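Local coordinates for uncharacterized protein C4B3.07 (PDB 3QTM), which is required for correct translation termination and directly inhibits Ofd1, probably thereby slowing degradation of Sre1N, the transcription factor domain that activates hypoxic gene expression, at residues Y230-A235 against Y283-S288; K294-K299 against C320-E325. All blocks are in the same frame, centred on the assembly; numbering follows the deposited sequence.

Interaction 1 (Y230-A235 against Y283-S288); sequences YYKLIA and YTLDKS
Two helices of the C-terminal Nro1 region, a family of the TPR clan, meet here: the start of helix 229-254 packs against the C-terminal end of helix 262-285, with L233 and K232 facing L285 and D286. The backbones are nearest at L233 and L285, whose CA atoms lie 6.9 Å apart. L285 holds CG beside its backbone N (chi1 -68°) and presents both methyls to the aliphatic part of K232, with CD1 3.9 Å from K232 CB and CD2 4.1 Å from K232 CD; the two side chains run nearly perpendicular. K232 stays extended beyond CG, so its stem serves as an apolar surface while NZ travels on to a hydrogen bond with P225 O. L233 CG adds a looser apolar contact, 4.2 Å from L285 CB. Just past the helix end, the backbone of D286 (phi -130°, psi 78°) is no longer helical, and its methylene turns to L233, whose CD1 lies 3.5 Å from D286 CB. The carboxylate has a different task: D286 OD2 forms a salt bridge with R291, which also touches L233. The contact thus bridges the two helices near the surface, beside the loop that leads from helix 262-285 into helix 292-305.

Interaction 2 (K294-K299 against C320-E325); sequences KLADIK and CNAIKE
A296 and A322 face each other where helix 292-305 and helix 309-328 form an antiparallel helical hairpin, in keeping with the all-helical, TPR-clan character of this region. The evidence is geometric: the two short segments run at 161° to each other, their axes approach to 8.4 Å, and the CA atoms of A296 and A322 are only 5.8 Å apart. Small side chains make this spacing possible. Each alanine points its CB at the opposite helix, and the two methyls meet at 4.2 Å, a low bump against a low bump.

The larger side chains border the alanine pair on opposite sides. On one side L295 reaches across, its CD2 lying 4.4 Å from A322 CB, a marginal touch; L295 also packs on W279 of helix 262-285. On the other side stands I323, whose CG1 branch lies beside its own backbone N (chi1 -61°) and offers both CG1 and CD1 to the methyl of A296. That methyl therefore faces the notch bounded by A322 CB and I323 CG1. I323 also touches Y337, F340 and V341 of helix 335-343, so the same residue joins the hairpin to the next helix. Three of the four touching residues are buried, and the contact between them is wholly apolar. Its tightest approach is A296 CB to I323 CG1, at 3.6 Å.

Both interactions are helix pairings within the C-terminal Nro1 region, in series along the chain, and their centres lie about 18 Å apart. They join different helix pairs, but helix 262-285, used in interaction 1, is followed in the chain, after a short loop, by helix 292-305, used in interaction 2. Interaction 1 is a surface contact in which none of the four touching residues is buried, and its apolar stems belong partly to charged residues whose ends find partners elsewhere. Interaction 2 is mainly buried and uses only alanine, leucine and isoleucine; it nevertheless covers less area, 134 Å² against 201 Å². Segments 283-288 and 320-325 also approach each other, Y283 OH lying 4.0 Å from E325 OE2 in plain packing.

Interaction 1 (Y230-A235 against Y283-S288)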
ATOM      1  N   TYR A 230     -12.653  -7.296  -8.487  1.00 34.51           N
ATOM      2  CA  TYR A 230     -12.128  -5.940  -8.605  1.00 33.83           C
ATOM      3  C   TYR A 230     -11.128  -5.583  -7.495  1.00 33.11           C
ATOM      4  O   TYR A 230     -10.103  -4.950  -7.753  1.00 32.04           O
ATOM      5  CB  TYR A 230     -13.279  -4.930  -8.615  1.00 33.85           C
ATOM      6  CG  TYR A 230     -12.814  -3.493  -8.592  1.00 37.69           C
ATOM      7  CD1 TYR A 230     -12.405  -2.852  -9.762  1.00 40.47           C
ATOM      8  CD2 TYR A 230     -12.773  -2.774  -7.403  1.00 34.79           C
ATOM      9  CE1 TYR A 230     -11.966  -1.522  -9.745  1.00 39.50           C
ATOM     10  CE2 TYR A 230     -12.331  -1.458  -7.373  1.00 39.50           C
ATOM     11  CZ  TYR A 230     -11.933  -0.834  -8.544  1.00 40.91           C
ATOM     12  OH  TYR A 230     -11.501   0.477  -8.509  1.00 43.63           O
ATOM     13  N   TYR A 231     -11.426  -5.981  -6.262  1.00 32.71           N
ATOM     14  CA  TYR A 231     -10.534  -5.668  -5.139  1.00 31.78           C
ATOM     15  C   TYR A 231      -9.365  -6.638  -5.013  1.00 29.99           C
ATOM     16  O   TYR A 231      -8.250  -6.224  -4.693  1.00 25.42           O
ATOM     17  CB  TYR A 231     -11.311  -5.552  -3.819  1.00 30.80           C
ATOM     18  CG  TYR A 231     -12.341  -4.439  -3.868  1.00 32.70           C
ATOM     19  CD1 TYR A 231     -11.951  -3.105  -3.805  1.00 34.14           C
ATOM     20  CD2 TYR A 231     -13.698  -4.724  -4.012  1.00 37.69           C
ATOM     21  CE1 TYR A 231     -12.883  -2.078  -3.870  1.00 39.05           C
ATOM     22  CE2 TYR A 231     -14.648  -3.707  -4.077  1.00 37.53           C
ATOM     23  CZ  TYR A 231     -14.232  -2.384  -4.002  1.00 42.06           C
ATOM     24  OH  TYR A 231     -15.156  -1.370  -4.064  1.00 40.08           O
ATOM     25  N   LYS A 232      -9.618  -7.923  -5.259  1.00 29.58           N
ATOM     26  CA  LYS A 232      -8.541  -8.905  -5.268  1.00 29.96           C
ATOM     27  C   LYS A 232      -7.445  -8.474  -6.244  1.00 28.13           C
ATOM     28  O   LYS A 232      -6.265  -8.648  -5.982  1.00 27.39           O
ATOM     29  CB  LYS A 232      -9.067 -10.277  -5.660  1.00 29.76           C
ATOM     30  CG  LYS A 232     -10.041 -10.888  -4.692  1.00 32.97           C
ATOM     31  CD  LYS A 232     -10.462 -12.258  -5.182  1.00 34.67           C
ATOM     32  CE  LYS A 232     -11.495 -12.902  -4.274  1.00 41.35           C
ATOM     33  NZ  LYS A 232     -11.840 -14.266  -4.762  1.00 43.39           N
ATOM     34  N   LEU A 233      -7.851  -7.895  -7.369  1.00 28.74           N
ATOM     35  CA  LEU A 233      -6.911  -7.440  -8.385  1.00 27.78           C
ATOM     36  C   LEU A 233      -5.950  -6.378  -7.877  1.00 27.69           C
ATOM     37  O   LEU A 233      -4.737  -6.465  -8.090  1.00 29.39           O
ATOM     38  CB  LEU A 233      -7.664  -6.880  -9.592  1.00 33.62           C
ATOM     39  CG  LEU A 233      -7.905  -7.841 -10.744  1.00 36.72           C
ATOM     40  CD1 LEU A 233      -8.759  -7.176 -11.828  1.00 35.43           C
ATOM     41  CD2 LEU A 233      -6.552  -8.285 -11.294  1.00 35.10           C
ATOM     42  N   ILE A 234      -6.493  -5.354  -7.229  1.00 28.06           N
ATOM     43  CA  ILE A 234      -5.667  -4.265  -6.728  1.00 27.19           C
ATOM     44  C   ILE A 234      -4.614  -4.791  -5.746  1.00 26.95           C
ATOM     45  O   ILE A 234      -3.436  -4.438  -5.836  1.00 23.70           O
ATOM     46  CB  ILE A 234      -6.513  -3.162  -6.044  1.00 31.15           C
ATOM     47  CG1 ILE A 234      -7.577  -2.627  -7.019  1.00 31.12           C
ATOM     48  CG2 ILE A 234      -5.593  -2.049  -5.515  1.00 26.52           C
ATOM     49  CD1 ILE A 234      -8.428  -1.491  -6.469  1.00 31.60           C
ATOM     50  N   ALA A 235      -5.055  -5.633  -4.813  1.00 27.78           N
ATOM     51  CA  ALA A 235      -4.171  -6.271  -3.831  1.00 24.53           C
ATOM     52  C   ALA A 235      -3.095  -7.160  -4.485  1.00 23.01           C
ATOM     53  O   ALA A 235      -1.915  -7.081  -4.138  1.00 24.03           O
ATOM     54  CB  ALA A 235      -5.007  -7.095  -2.834  1.00 21.71           C
ATOM     55  N   TYR A 283      -4.175 -13.238 -13.788  1.00 31.98           N
ATOM     56  CA  TYR A 283      -4.679 -13.587 -15.114  1.00 31.43           C
ATOM     57  C   TYR A 283      -5.990 -14.353 -15.012  1.00 30.07           C
ATOM     58  O   TYR A 283      -6.858 -14.222 -15.869  1.00 33.62           O
ATOM     59  CB  TYR A 283      -3.632 -14.391 -15.896  1.00 31.24           C
ATOM     60  CG  TYR A 283      -3.886 -14.503 -17.389  1.00 33.35           C
ATOM     61  CD1 TYR A 283      -4.031 -13.364 -18.180  1.00 30.53           C
ATOM     62  CD2 TYR A 283      -3.948 -15.745 -18.013  1.00 34.36           C
ATOM     63  CE1 TYR A 283      -4.237 -13.457 -19.538  1.00 32.42           C
ATOM     64  CE2 TYR A 283      -4.158 -15.847 -19.380  1.00 35.14           C
ATOM     65  CZ  TYR A 283      -4.301 -14.697 -20.137  1.00 35.62           C
ATOM     66  OH  TYR A 283      -4.509 -14.784 -21.494  1.00 36.56           O
ATOM     67  N   THR A 284      -6.143 -15.139 -13.954  1.00 29.35           N
ATOM     68  CA  THR A 284      -7.403 -15.840 -13.716  1.00 32.32           C
ATOM     69  C   THR A 284      -8.518 -14.889 -13.282  1.00 36.03           C
ATOM     70  O   THR A 284      -9.706 -15.166 -13.481  1.00 34.64           O
ATOM     71  CB  THR A 284      -7.257 -16.918 -12.636  1.00 37.32           C
ATOM     72  OG1 THR A 284      -6.252 -17.861 -13.030  1.00 38.12           O
ATOM     73  CG2 THR A 284      -8.583 -17.640 -12.432  1.00 37.18           C
ATOM     74  N   LEU A 285      -8.137 -13.772 -12.675  1.00 35.68           N
ATOM     75  CA  LEU A 285      -9.115 -12.806 -12.171  1.00 36.95           C
ATOM     76  C   LEU A 285      -9.592 -11.866 -13.275  1.00 37.42           C
ATOM     77  O   LEU A 285     -10.787 -11.626 -13.434  1.00 36.32           O
ATOM     78  CB  LEU A 285      -8.520 -11.996 -11.015  1.00 31.07           C
ATOM     79  CG  LEU A 285      -8.259 -12.788  -9.738  1.00 33.58           C
ATOM     80  CD1 LEU A 285      -7.381 -11.992  -8.759  1.00 31.14           C
ATOM     81  CD2 LEU A 285      -9.588 -13.198  -9.100  1.00 31.50           C
ATOM     82  N   ASP A 286      -8.636 -11.321 -14.020  1.00 35.58           N
ATOM     83  CA  ASP A 286      -8.923 -10.418 -15.128  1.00 38.16           C
ATOM     84  C   ASP A 286      -8.159 -10.904 -16.356  1.00 39.75           C
ATOM     85  O   ASP A 286      -7.106 -10.356 -16.711  1.00 36.44           O
ATOM     86  CB  ASP A 286      -8.505  -8.987 -14.787  1.00 37.44           C
ATOM     87  CG  ASP A 286      -8.726  -8.023 -15.945  1.00 45.22           C
ATOM     88  OD1 ASP A 286      -9.857  -7.987 -16.475  1.00 47.85           O
ATOM     89  OD2 ASP A 286      -7.773  -7.300 -16.323  1.00 46.75           O
ATOM     90  N   LYS A 287      -8.687 -11.945 -16.990  1.00 38.05           N
ATOM     91  CA  LYS A 287      -8.027 -12.540 -18.141  1.00 37.58           C
ATOM     92  C   LYS A 287      -8.075 -11.591 -19.325  1.00 37.94           C
ATOM     93  O   LYS A 287      -9.117 -11.413 -19.960  1.00 43.62           O
ATOM     94  CB  LYS A 287      -8.660 -13.887 -18.493  1.00 37.19           C
ATOM     95  CG  LYS A 287      -7.861 -14.685 -19.510  1.00 38.99           C
ATOM     96  CD  LYS A 287      -8.539 -15.994 -19.843  1.00 39.83           C
ATOM     97  CE  LYS A 287      -7.896 -16.631 -21.064  1.00 45.86           C
ATOM     98  NZ  LYS A 287      -8.516 -17.946 -21.386  1.00 49.50           N
ATOM     99  N   SER A 288      -6.942 -10.965 -19.606  1.00 37.45           N
ATOM    100  CA  SER A 288      -6.860 -10.005 -20.690  1.00 35.25           C
ATOM    101  C   SER A 288      -5.531 -10.189 -21.401  1.00 34.87           C
ATOM    102  O   SER A 288      -4.500 -10.363 -20.751  1.00 34.60           O
ATOM    103  CB  SER A 288      -7.001  -8.582 -20.155  1.00 37.96           C
ATOM    104  OG  SER A 288      -7.648  -7.754 -21.109  1.00 35.30           O
TER

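Interaction 2 (K294-K299 against C320-E325)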
ATOM      1  N   LYS A 294       3.383  -9.010 -19.533  1.00 28.15           N
ATOM      2  CA  LYS A 294       3.962  -9.003 -18.190  1.00 29.15           C
ATOM      3  C   LYS A 294       4.559 -10.369 -17.839  1.00 28.39           C
ATOM      4  O   LYS A 294       5.635 -10.459 -17.242  1.00 27.29           O
ATOM      5  CB  LYS A 294       2.918  -8.601 -17.146  1.00 29.55           C
ATOM      6  CG  LYS A 294       3.435  -8.639 -15.713  1.00 33.28           C
ATOM      7  CD  LYS A 294       4.738  -7.859 -15.589  1.00 36.64           C
ATOM      8  CE  LYS A 294       5.131  -7.639 -14.139  1.00 38.78           C
ATOM      9  NZ  LYS A 294       4.133  -6.780 -13.454  1.00 48.71           N
ATOM     10  N   LEU A 295       3.857 -11.430 -18.218  1.00 29.42           N
ATOM     11  CA  LEU A 295       4.385 -12.783 -18.049  1.00 29.07           C
ATOM     12  C   LEU A 295       5.681 -12.927 -18.844  1.00 30.47           C
ATOM     13  O   LEU A 295       6.692 -13.413 -18.333  1.00 28.38           O
ATOM     14  CB  LEU A 295       3.354 -13.826 -18.504  1.00 27.06           C
ATOM     15  CG  LEU A 295       3.859 -15.270 -18.634  1.00 33.96           C
ATOM     16  CD1 LEU A 295       4.495 -15.763 -17.325  1.00 29.18           C
ATOM     17  CD2 LEU A 295       2.746 -16.213 -19.086  1.00 29.73           C
ATOM     18  N   ALA A 296       5.645 -12.482 -20.094  1.00 30.96           N
ATOM     19  CA  ALA A 296       6.814 -12.527 -20.958  1.00 30.87           C
ATOM     20  C   ALA A 296       8.039 -11.860 -20.322  1.00 32.78           C
ATOM     21  O   ALA A 296       9.142 -12.412 -20.362  1.00 31.66           O
ATOM     22  CB  ALA A 296       6.493 -11.895 -22.314  1.00 31.12           C
ATOM     23  N   ASP A 297       7.852 -10.676 -19.733  1.00 32.97           N
ATOM     24  CA  ASP A 297       8.963  -9.958 -19.102  1.00 30.57           C
ATOM     25  C   ASP A 297       9.555 -10.725 -17.924  1.00 30.82           C
ATOM     26  O   ASP A 297      10.766 -10.747 -17.737  1.00 30.00           O
ATOM     27  CB  ASP A 297       8.518  -8.580 -18.618  1.00 34.12           C
ATOM     28  CG  ASP A 297       8.053  -7.680 -19.754  1.00 39.36           C
ATOM     29  OD1 ASP A 297       8.437  -7.926 -20.922  1.00 40.28           O
ATOM     30  OD2 ASP A 297       7.304  -6.720 -19.467  1.00 42.38           O
ATOM     31  N   ILE A 298       8.693 -11.334 -17.119  1.00 29.83           N
ATOM     32  CA  ILE A 298       9.148 -12.138 -15.988  1.00 30.87           C
ATOM     33  C   ILE A 298       9.955 -13.350 -16.471  1.00 32.30           C
ATOM     34  O   ILE A 298      11.013 -13.666 -15.929  1.00 31.29           O
ATOM     35  CB  ILE A 298       7.954 -12.611 -15.143  1.00 27.39           C
ATOM     36  CG1 ILE A 298       7.206 -11.399 -14.564  1.00 27.82           C
ATOM     37  CG2 ILE A 298       8.413 -13.554 -14.037  1.00 30.10           C
ATOM     38  CD1 ILE A 298       5.858 -11.749 -13.945  1.00 27.21           C
ATOM     39  N   LYS A 299       9.453 -14.024 -17.499  1.00 30.33           N
ATOM     40  CA  LYS A 299      10.159 -15.165 -18.066  1.00 31.87           C
ATOM     41  C   LYS A 299      11.507 -14.766 -18.673  1.00 32.95           C
ATOM     42  O   LYS A 299      12.484 -15.505 -18.570  1.00 32.26           O
ATOM     43  CB  LYS A 299       9.281 -15.854 -19.106  1.00 30.07           C
ATOM     44  CG  LYS A 299       8.028 -16.496 -18.512  1.00 32.71           C
ATOM     45  CD  LYS A 299       8.366 -17.708 -17.630  1.00 29.50           C
ATOM     46  CE  LYS A 299       7.098 -18.430 -17.166  1.00 30.98           C
ATOM     47  NZ  LYS A 299       7.392 -19.643 -16.341  1.00 28.84           N
ATOM     48  N   CYS A 320       8.151 -16.250 -25.657  1.00 34.65           N
ATOM     49  CA  CYS A 320       7.788 -16.122 -27.066  1.00 33.08           C
ATOM     50  C   CYS A 320       6.332 -16.477 -27.323  1.00 34.61           C
ATOM     51  O   CYS A 320       5.625 -15.776 -28.060  1.00 35.14           O
ATOM     52  CB  CYS A 320       8.686 -17.007 -27.921  1.00 37.96           C
ATOM     53  SG  CYS A 320       8.525 -16.667 -29.663  1.00 53.37           S
ATOM     54  N   ASN A 321       5.889 -17.576 -26.721  1.00 33.53           N
ATOM     55  CA  ASN A 321       4.504 -18.001 -26.849  1.00 37.13           C
ATOM     56  C   ASN A 321       3.564 -16.936 -26.299  1.00 33.47           C
ATOM     57  O   ASN A 321       2.527 -16.643 -26.891  1.00 35.12           O
ATOM     58  CB  ASN A 321       4.268 -19.316 -26.096  1.00 38.53           C
ATOM     59  CG  ASN A 321       4.864 -20.519 -26.804  1.00 40.95           C
ATOM     60  OD1 ASN A 321       5.257 -20.444 -27.969  1.00 41.71           O
ATOM     61  ND2 ASN A 321       4.926 -21.645 -26.098  1.00 41.54           N
ATOM     62  N   ALA A 322       3.932 -16.372 -25.151  1.00 33.02           N
ATOM     63  CA  ALA A 322       3.117 -15.360 -24.495  1.00 32.47           C
ATOM     64  C   ALA A 322       2.964 -14.159 -25.420  1.00 28.95           C
ATOM     65  O   ALA A 322       1.850 -13.700 -25.670  1.00 29.52           O
ATOM     66  CB  ALA A 322       3.741 -14.948 -23.170  1.00 26.84           C
ATOM     67  N   ILE A 323       4.089 -13.671 -25.933  1.00 28.40           N
ATOM     68  CA  ILE A 323       4.110 -12.536 -26.846  1.00 30.92           C
ATOM     69  C   ILE A 323       3.322 -12.808 -28.134  1.00 32.75           C
ATOM     70  O   ILE A 323       2.514 -11.985 -28.564  1.00 32.08           O
ATOM     71  CB  ILE A 323       5.555 -12.156 -27.208  1.00 33.08           C
ATOM     72  CG1 ILE A 323       6.320 -11.743 -25.952  1.00 31.92           C
ATOM     73  CG2 ILE A 323       5.579 -11.036 -28.261  1.00 34.75           C
ATOM     74  CD1 ILE A 323       7.782 -11.418 -26.208  1.00 35.91           C
ATOM     75  N   LYS A 324       3.552 -13.968 -28.742  1.00 33.57           N
ATOM     76  CA  LYS A 324       2.818 -14.349 -29.948  1.00 33.97           C
ATOM     77  C   LYS A 324       1.315 -14.451 -29.703  1.00 34.74           C
ATOM     78  O   LYS A 324       0.509 -14.031 -30.541  1.00 31.30           O
ATOM     79  CB  LYS A 324       3.334 -15.675 -30.520  1.00 38.59           C
ATOM     80  CG  LYS A 324       4.118 -15.545 -31.827  1.00 48.55           C
ATOM     81  CD  LYS A 324       4.176 -16.875 -32.604  1.00 56.80           C
ATOM     82  CE  LYS A 324       5.467 -17.674 -32.345  1.00 61.61           C
ATOM     83  NZ  LYS A 324       5.490 -18.442 -31.052  1.00 55.57           N
ATOM     84  N   GLU A 325       0.935 -15.026 -28.566  1.00 30.79           N
ATOM     85  CA  GLU A 325      -0.481 -15.130 -28.232  1.00 33.14           C
ATOM     86  C   GLU A 325      -1.115 -13.757 -27.969  1.00 33.75           C
ATOM     87  O   GLU A 325      -2.267 -13.516 -28.323  1.00 32.15           O
ATOM     88  CB  GLU A 325      -0.679 -16.032 -27.022  1.00 37.70           C
ATOM     89  CG  GLU A 325      -2.134 -16.175 -26.634  1.00 40.20           C
ATOM     90  CD  GLU A 325      -2.321 -16.862 -25.291  1.00 46.91           C
ATOM     91  OE1 GLU A 325      -1.321 -17.381 -24.739  1.00 53.35           O
ATOM     92  OE2 GLU A 325      -3.468 -16.879 -24.787  1.00 45.55           O
TER